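AvrRxo1-ORF1 (Xanthomonas oryzae pv. oryzicola, PDB 4Z8T) is a type III effector with a polynucleotide kinase domain, probably a zeta-toxin-like P-loop kinase, and forms a complex with its interactor AvrRxo1-ORF2. Local coordinates at residues R71-T76 against E190-G195; G216-R221 against T274-S279. All blocks are in the same frame, centred on the assembly; numbering follows the deposited sequence.

Contact 1. Residues R71-T76 against E190-G195; sequences RGNTAT and ENSLVG. With SO4 (sulfate ion), chain E.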
ATOM      1  N   ARG A  71       4.251 -23.679   6.319  1.00 13.89           N
ATOM      2  CA  ARG A  71       4.142 -22.867   5.116  1.00 14.29           C
ATOM      3  C   ARG A  71       4.734 -21.490   5.355  1.00 15.90           C
ATOM      4  O   ARG A  71       4.544 -20.903   6.414  1.00 15.73           O
ATOM      5  CB  ARG A  71       2.659 -22.698   4.775  1.00 14.36           C
ATOM      6  CG  ARG A  71       2.379 -21.932   3.493  1.00 14.89           C
ATOM      7  CD  ARG A  71       0.900 -21.998   3.097  1.00 16.33           C
ATOM      8  NE  ARG A  71       0.717 -21.452   1.759  1.00 15.51           N
ATOM      9  CZ  ARG A  71       0.415 -20.184   1.484  1.00 15.62           C
ATOM     10  NH1 ARG A  71       0.259 -19.297   2.458  1.00 16.93           N
ATOM     11  NH2 ARG A  71       0.303 -19.797   0.219  1.00 16.12           N
ATOM     12  N   GLY A  72       5.426 -20.959   4.358  1.00 14.74           N
ATOM     13  CA  GLY A  72       5.824 -19.564   4.423  1.00 16.68           C
ATOM     14  C   GLY A  72       7.062 -19.295   3.616  1.00 14.68           C
ATOM     15  O   GLY A  72       7.843 -20.208   3.337  1.00 15.94           O
ATOM     16  N   ASN A  73       7.241 -18.025   3.262  1.00 14.55           N
ATOM     17  CA  ASN A  73       8.374 -17.611   2.451  1.00 13.86           C
ATOM     18  C   ASN A  73       9.707 -17.744   3.192  1.00 16.68           C
ATOM     19  O   ASN A  73       9.764 -17.937   4.404  1.00 15.63           O
ATOM     20  CB  ASN A  73       8.171 -16.156   2.006  1.00 13.92           C
ATOM     21  CG  ASN A  73       9.047 -15.770   0.834  1.00 15.51           C
ATOM     22  OD1 ASN A  73       9.438 -16.618   0.022  1.00 16.48           O
ATOM     23  ND2 ASN A  73       9.356 -14.469   0.732  1.00 15.57           N
ATOM     24  N   THR A  74      10.775 -17.623   2.425  1.00 15.97           N
ATOM     25  CA  THR A  74      12.136 -17.687   2.939  1.00 16.00           C
ATOM     26  C   THR A  74      12.384 -16.697   4.083  1.00 15.18           C
ATOM     27  O   THR A  74      12.021 -15.522   3.990  1.00 16.12           O
ATOM     28  CB  THR A  74      13.096 -17.388   1.780  1.00 18.19           C
ATOM     29  OG1 THR A  74      12.814 -18.288   0.698  1.00 18.75           O
ATOM     30  CG2 THR A  74      14.540 -17.561   2.202  1.00 19.03           C
ATOM     31  N   ALA A  75      13.021 -17.176   5.150  1.00 16.26           N
ATOM     32  CA  ALA A  75      13.498 -16.312   6.234  1.00 15.61           C
ATOM     33  C   ALA A  75      12.412 -15.441   6.836  1.00 18.83           C
ATOM     34  O   ALA A  75      12.622 -14.247   7.093  1.00 18.87           O
ATOM     35  CB  ALA A  75      14.698 -15.461   5.769  1.00 17.35           C
ATOM     36  N   THR A  76      11.261 -16.053   7.091  1.00 15.75           N
ATOM     37  CA  THR A  76      10.139 -15.355   7.709  1.00 16.37           C
ATOM     38  C   THR A  76      10.019 -15.636   9.202  1.00 17.47           C
ATOM     39  O   THR A  76       9.134 -15.096   9.863  1.00 17.67           O
ATOM     40  CB  THR A  76       8.807 -15.736   7.033  1.00 14.93           C
ATOM     41  OG1 THR A  76       8.708 -17.164   6.941  1.00 16.98           O
ATOM     42  CG2 THR A  76       8.725 -15.135   5.633  1.00 16.25           C
ATOM     43  N   GLU A 190      10.735  -7.147   2.996  1.00 18.20           N
ATOM     44  CA  GLU A 190      12.005  -6.613   3.465  1.00 17.98           C
ATOM     45  C   GLU A 190      12.575  -7.418   4.633  1.00 17.04           C
ATOM     46  O   GLU A 190      13.805  -7.556   4.772  1.00 17.33           O
ATOM     47  CB  GLU A 190      11.837  -5.139   3.844  1.00 21.02           C
ATOM     48  CG  GLU A 190      13.065  -4.307   3.629  1.00 29.91           C
ATOM     49  CD  GLU A 190      12.749  -2.821   3.609  1.00 32.66           C
ATOM     50  OE1 GLU A 190      11.832  -2.399   4.349  1.00 33.54           O
ATOM     51  OE2 GLU A 190      13.406  -2.083   2.840  1.00 34.35           O
ATOM     52  N   ASN A 191      11.700  -7.965   5.476  1.00 17.46           N
ATOM     53  CA  ASN A 191      12.179  -8.771   6.595  1.00 17.87           C
ATOM     54  C   ASN A 191      12.839 -10.037   6.086  1.00 15.65           C
ATOM     55  O   ASN A 191      13.829 -10.493   6.637  1.00 16.89           O
ATOM     56  CB  ASN A 191      11.045  -9.141   7.562  1.00 17.95           C
ATOM     57  CG  ASN A 191      10.689  -8.009   8.500  1.00 20.55           C
ATOM     58  OD1 ASN A 191      10.951  -6.836   8.200  1.00 26.30           O
ATOM     59  ND2 ASN A 191      10.105  -8.350   9.652  1.00 19.97           N
ATOM     60  N   SER A 192      12.270 -10.623   5.040  1.00 14.39           N
ATOM     61  CA  SER A 192      12.878 -11.804   4.449  1.00 15.67           C
ATOM     62  C   SER A 192      14.204 -11.474   3.803  1.00 13.33           C
ATOM     63  O   SER A 192      15.130 -12.267   3.874  1.00 16.22           O
ATOM     64  CB  SER A 192      11.953 -12.454   3.412  1.00 15.09           C
ATOM     65  OG  SER A 192      10.874 -13.119   4.063  1.00 15.61           O
ATOM     66  N   LEU A 193      14.299 -10.303   3.171  1.00 13.96           N
ATOM     67  CA  LEU A 193      15.541  -9.919   2.509  1.00 14.64           C
ATOM     68  C   LEU A 193      16.657  -9.757   3.537  1.00 15.53           C
ATOM     69  O   LEU A 193      17.763 -10.283   3.356  1.00 16.81           O
ATOM     70  CB  LEU A 193      15.350  -8.627   1.697  1.00 14.21           C
ATOM     71  CG  LEU A 193      14.319  -8.693   0.556  1.00 15.65           C
ATOM     72  CD1 LEU A 193      14.083  -7.296  -0.060  1.00 17.74           C
ATOM     73  CD2 LEU A 193      14.736  -9.661  -0.537  1.00 18.06           C
ATOM     74  N   VAL A 194      16.369  -9.064   4.634  1.00 16.12           N
ATOM     75  CA  VAL A 194      17.432  -8.904   5.635  1.00 17.04           C
ATOM     76  C   VAL A 194      17.694 -10.223   6.358  1.00 18.88           C
ATOM     77  O   VAL A 194      18.820 -10.504   6.760  1.00 19.04           O
ATOM     78  CB  VAL A 194      17.199  -7.732   6.601  1.00 23.91           C
ATOM     79  CG1 VAL A 194      16.151  -8.071   7.597  1.00 20.83           C
ATOM     80  CG2 VAL A 194      18.510  -7.362   7.308  1.00 25.85           C
ATOM     81  N   GLY A 195      16.663 -11.055   6.478  1.00 17.32           N
ATOM     82  CA  GLY A 195      16.834 -12.387   7.027  1.00 17.80           C
ATOM     83  C   GLY A 195      17.818 -13.226   6.222  1.00 17.86           C
ATOM     84  O   GLY A 195      18.633 -13.959   6.780  1.00 18.54           O
TER
HETATM   85  S   SO4 E 503      13.651 -21.146   4.627  1.00 26.54           S
HETATM   86  O1  SO4 E 503      14.300 -21.677   5.827  1.00 33.79           O
HETATM   87  O2  SO4 E 503      12.634 -20.192   5.064  1.00 30.97           O
HETATM   88  O3  SO4 E 503      13.003 -22.265   3.940  1.00 36.60           O
HETATM   89  O4  SO4 E 503      14.628 -20.560   3.714  1.00 27.02           O
HETATM   90  O   HOH W   1       8.480 -12.638   3.041  1.00 17.45           O
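Asn73, Thr74, Ala75 and Thr76 gather round Ser192 of helix 189-198, which makes the one direct hydrogen bond to the loop that leaves strand 66-71. Ahead of them, Gly72 has backbone angles that would press a CB against the carbonyl of Arg71, so glycine suits this extended conformation. Asn73 starts a type II turn that ends at Thr76. Its ND2 donates 3.1 Å to a water, which in turn donates to Ser192 OG, while its OD1 accepts from Arg159 and its ND2 also serves Val213 O. Thr74 contributes its carbonyl: Ser192 OG donates to Thr74 O at 2.7 Å, meeting the oxygen almost end-on with a C=O...OG angle of 170°. Ser192 OG lies anti to its own carbonyl carbon (chi1 -73°), which sends the hydroxyl out to the turn. Ala75 has the left-handed backbone shape of the third turn position, and its small methyl lies over the helix, with CB 3.9 Å from Gly195 C. Gly195 fits because a CB there would collide with that methyl. Thr76 closes the turn with OG1, which donates to Asn73 O at 2.9 Å, tilted 24° from the carbonyl plane, leaving CG2 to pack 3.3 Å from Ser192 OG. Ser192 thus ties the helix to Thr74 O directly and to Asn73 through the water. The loop's sequence and place after strand 66-71 fit a Walker A loop; the sulfate on Ala75 N and Arg199, probably from the crystallisation liquor, marks an anion-attracting spot beside it.

Contact 2. Residues G216-R221 against T274-S279; sequences GFVAVR and TSPQLS. With SO4 (sulfate ion), chain F.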
ATOM      1  N   GLY A 216       8.608 -15.703  -4.216  1.00 17.32           N
ATOM      2  CA  GLY A 216       8.081 -16.519  -3.133  1.00 18.06           C
ATOM      3  C   GLY A 216       7.076 -15.759  -2.286  1.00 16.31           C
ATOM      4  O   GLY A 216       6.068 -16.317  -1.850  1.00 16.61           O
ATOM      5  N   PHE A 217       7.373 -14.486  -2.039  1.00 15.11           N
ATOM      6  CA  PHE A 217       6.506 -13.613  -1.261  1.00 14.92           C
ATOM      7  C   PHE A 217       5.180 -13.420  -1.967  1.00 16.28           C
ATOM      8  O   PHE A 217       4.114 -13.546  -1.363  1.00 15.80           O
ATOM      9  CB  PHE A 217       7.209 -12.270  -1.086  1.00 16.37           C
ATOM     10  CG  PHE A 217       6.363 -11.191  -0.474  1.00 15.83           C
ATOM     11  CD1 PHE A 217       6.259 -11.071   0.898  1.00 17.26           C
ATOM     12  CD2 PHE A 217       5.743 -10.233  -1.278  1.00 19.33           C
ATOM     13  CE1 PHE A 217       5.507 -10.058   1.457  1.00 16.79           C
ATOM     14  CE2 PHE A 217       4.993  -9.216  -0.713  1.00 17.76           C
ATOM     15  CZ  PHE A 217       4.876  -9.137   0.657  1.00 16.77           C
ATOM     16  N   VAL A 218       5.250 -13.102  -3.253  1.00 16.64           N
ATOM     17  CA  VAL A 218       4.042 -12.915  -4.033  1.00 15.90           C
ATOM     18  C   VAL A 218       3.177 -14.175  -4.029  1.00 16.46           C
ATOM     19  O   VAL A 218       1.969 -14.114  -3.770  1.00 17.31           O
ATOM     20  CB  VAL A 218       4.372 -12.501  -5.475  1.00 16.95           C
ATOM     21  CG1 VAL A 218       3.114 -12.552  -6.331  1.00 19.51           C
ATOM     22  CG2 VAL A 218       4.982 -11.103  -5.484  1.00 16.94           C
ATOM     23  N   ALA A 219       3.807 -15.322  -4.265  1.00 16.35           N
ATOM     24  CA  ALA A 219       3.090 -16.591  -4.326  1.00 18.09           C
ATOM     25  C   ALA A 219       2.462 -16.961  -2.986  1.00 17.75           C
ATOM     26  O   ALA A 219       1.305 -17.385  -2.930  1.00 19.68           O
ATOM     27  CB  ALA A 219       4.002 -17.682  -4.785  1.00 16.78           C
ATOM     28  N   VAL A 220       3.220 -16.811  -1.903  1.00 15.52           N
ATOM     29  CA  VAL A 220       2.707 -17.230  -0.606  1.00 16.13           C
ATOM     30  C   VAL A 220       1.524 -16.370  -0.166  1.00 16.61           C
ATOM     31  O   VAL A 220       0.554 -16.878   0.393  1.00 16.80           O
ATOM     32  CB  VAL A 220       3.826 -17.296   0.478  1.00 18.07           C
ATOM     33  CG1 VAL A 220       4.145 -15.932   1.010  1.00 20.98           C
ATOM     34  CG2 VAL A 220       3.415 -18.242   1.609  1.00 21.67           C
ATOM     35  N   ARG A 221       1.576 -15.077  -0.459  1.00 16.15           N
ATOM     36  CA  ARG A 221       0.479 -14.213  -0.092  1.00 15.68           C
ATOM     37  C   ARG A 221      -0.739 -14.417  -0.995  1.00 17.43           C
ATOM     38  O   ARG A 221      -1.860 -14.491  -0.507  1.00 17.21           O
ATOM     39  CB  ARG A 221       0.931 -12.748  -0.080  1.00 18.28           C
ATOM     40  CG  ARG A 221       1.822 -12.459   1.118  1.00 19.48           C
ATOM     41  CD  ARG A 221       1.621 -11.073   1.571  1.00 18.69           C
ATOM     42  NE  ARG A 221       2.374 -10.751   2.787  1.00 15.56           N
ATOM     43  CZ  ARG A 221       2.590  -9.512   3.193  1.00 16.73           C
ATOM     44  NH1 ARG A 221       2.102  -8.495   2.489  1.00 19.72           N
ATOM     45  NH2 ARG A 221       3.296  -9.297   4.293  1.00 17.28           N
ATOM     46  N   THR A 274      -2.681 -11.065   2.993  1.00 16.16           N
ATOM     47  CA  THR A 274      -3.312 -11.908   1.989  1.00 16.02           C
ATOM     48  C   THR A 274      -3.190 -11.283   0.593  1.00 18.89           C
ATOM     49  O   THR A 274      -3.828 -11.749  -0.369  1.00 19.51           O
ATOM     50  CB  THR A 274      -4.791 -12.156   2.328  1.00 15.72           C
ATOM     51  OG1 THR A 274      -5.430 -10.895   2.561  1.00 17.67           O
ATOM     52  CG2 THR A 274      -4.932 -13.021   3.585  1.00 16.21           C
ATOM     53  N   SER A 275      -2.351 -10.251   0.499  1.00 21.36           N
ATOM     54  CA  SER A 275      -2.119  -9.492  -0.733  1.00 23.61           C
ATOM     55  C   SER A 275      -0.637  -9.140  -0.892  1.00 22.67           C
ATOM     56  O   SER A 275       0.032  -8.803   0.075  1.00 22.34           O
ATOM     57  CB  SER A 275      -2.970  -8.214  -0.681  1.00 27.87           C
ATOM     58  OG  SER A 275      -2.349  -7.142  -1.360  1.00 33.35           O
ATOM     59  N   PRO A 276      -0.111  -9.198  -2.123  1.00 26.42           N
ATOM     60  CA  PRO A 276       1.323  -8.931  -2.328  1.00 30.10           C
ATOM     61  C   PRO A 276       1.753  -7.453  -2.437  1.00 35.27           C
ATOM     62  O   PRO A 276       2.956  -7.196  -2.567  1.00 36.09           O
ATOM     63  CB  PRO A 276       1.619  -9.655  -3.647  1.00 28.87           C
ATOM     64  CG  PRO A 276       0.317  -9.639  -4.374  1.00 31.69           C
ATOM     65  CD  PRO A 276      -0.760  -9.734  -3.332  1.00 27.05           C
ATOM     66  N   GLN A 277       0.835  -6.515  -2.378  1.00 32.97           N
ATOM     67  CA  GLN A 277       1.179  -5.124  -2.482  1.00 38.13           C
ATOM     68  C   GLN A 277       1.978  -4.757  -3.746  1.00 40.59           C
ATOM     69  O   GLN A 277       2.905  -4.006  -3.659  1.00 42.85           O
ATOM     70  CB  GLN A 277       1.872  -4.581  -1.219  1.00 40.05           C
ATOM     71  CG  GLN A 277       1.544  -5.251   0.111  1.00 39.46           C
ATOM     72  CD  GLN A 277       0.091  -5.141   0.552  1.00 41.35           C
ATOM     73  OE1 GLN A 277      -0.662  -4.288   0.089  1.00 44.16           O
ATOM     74  NE2 GLN A 277      -0.294  -5.989   1.459  1.00 31.68           N
ATOM     75  N   LEU A 278       1.604  -5.324  -4.893  1.00 40.29           N
ATOM     76  CA  LEU A 278       2.144  -4.992  -6.223  1.00 40.48           C
ATOM     77  C   LEU A 278       1.642  -3.667  -6.830  1.00 42.20           C
ATOM     78  O   LEU A 278       0.554  -3.227  -6.532  1.00 40.61           O
ATOM     79  CB  LEU A 278       1.869  -6.131  -7.240  1.00 38.33           C
ATOM     80  CG  LEU A 278       2.227  -7.436  -6.570  1.00 40.13           C
ATOM     81  CD1 LEU A 278       1.928  -8.706  -7.369  1.00 34.82           C
ATOM     82  CD2 LEU A 278       3.685  -7.331  -6.160  1.00 40.61           C
ATOM     83  N   SER A 279       2.465  -3.075  -7.699  1.00 42.20           N
ATOM     84  CA  SER A 279       2.123  -1.894  -8.498  1.00 39.25           C
ATOM     85  C   SER A 279       2.644  -2.158  -9.885  1.00 40.88           C
ATOM     86  O   SER A 279       3.426  -3.066 -10.092  1.00 41.22           O
ATOM     87  CB  SER A 279       2.701  -0.584  -7.948  1.00 41.50           C
ATOM     88  OG  SER A 279       4.094  -0.563  -7.918  1.00 44.57           O
TER
HETATM   89  S   SO4 F 504       3.836  -5.707   4.455  1.00 43.96           S
HETATM   90  O1  SO4 F 504       4.213  -4.485   5.162  1.00 42.35           O
HETATM   91  O2  SO4 F 504       2.549  -5.542   3.792  1.00 38.88           O
HETATM   92  O3  SO4 F 504       3.739  -6.807   5.407  1.00 36.75           O
HETATM   93  O4  SO4 F 504       4.851  -6.023   3.448  1.00 45.57           O
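Val218 and Arg221, one turn apart on helix 216-221, face Pro276 and Thr274 of the irregular segment 274-279, and the closest pairs run in reverse order as the loop crosses the helix steeply. CA atoms come within 5.1 Å for Val218 and Pro276 and 4.9 Å for Arg221 and Thr274, close enough for side chains near the backbone to fill the interface. Val218 CG2 touches both Pro276 CB (4.1 Å) and Leu278 CD2; branched and cyclic side chains suit this apolar patch, which Glu77 and Val76 of the AvrRxo1-ORF2 chain help to cover. Phe217 has CG anti to the backbone N (chi1 172°), which brings the far end of the ring to the loop. The rim of its ring meets Pro276 O in the ring plane, CE2 lying 3.4 Å from that oxygen, so the weakly positive C-H edge faces a carbonyl. Phe217 CZ also lies 3.3 Å above the guanidinium plane of Arg221, offset toward its rim. Arg221 starts toward the loop, its CD passing close to Ser275 O, and NH1 then donates to that same oxygen at 3.2 Å. The N-H...O angle is 166° and the acceptor lies in the guanidinium plane. The same NH1 donates to O2 of a sulfate, probably from the crystallisation liquor, and NH2 donates 2.8 Å to sulfate O3 while also forming a salt bridge with Asp186. Carbonyl, carboxylate and ring together limit the rotation of the flat head and present two N-H groups to one anion. Gln277, in a left-handed backbone conformation, turns its amide beside NH1 without bonding to the sulfate. An arginine from a helix, oriented by a loop carbonyl and a second-shell acid, makes an anion-binding site, possibly a phosphate-binding position in a polynucleotide-kinase-like domain.

Contact 1 and contact 2 follow one another along the chain, the first closing before the second opens, and their centres lie about 12 Å apart. Helix 189-198 supplies the later half of contact 1, and the next helix in the chain, 210-222, supplies the earlier half of contact 2. That second helix also lies against the loop 71-76: Arg71 NH2 probably bonds to Val220 O at 2.9 Å, and Asn73 packs on Phe217. The loop rises from strand 66-71, an inner strand of the mixed sheet. Helix 210-222 thus lies between a presumed phosphate-binding loop and the sulfate-bearing side that AvrRxo1-ORF2 also touches.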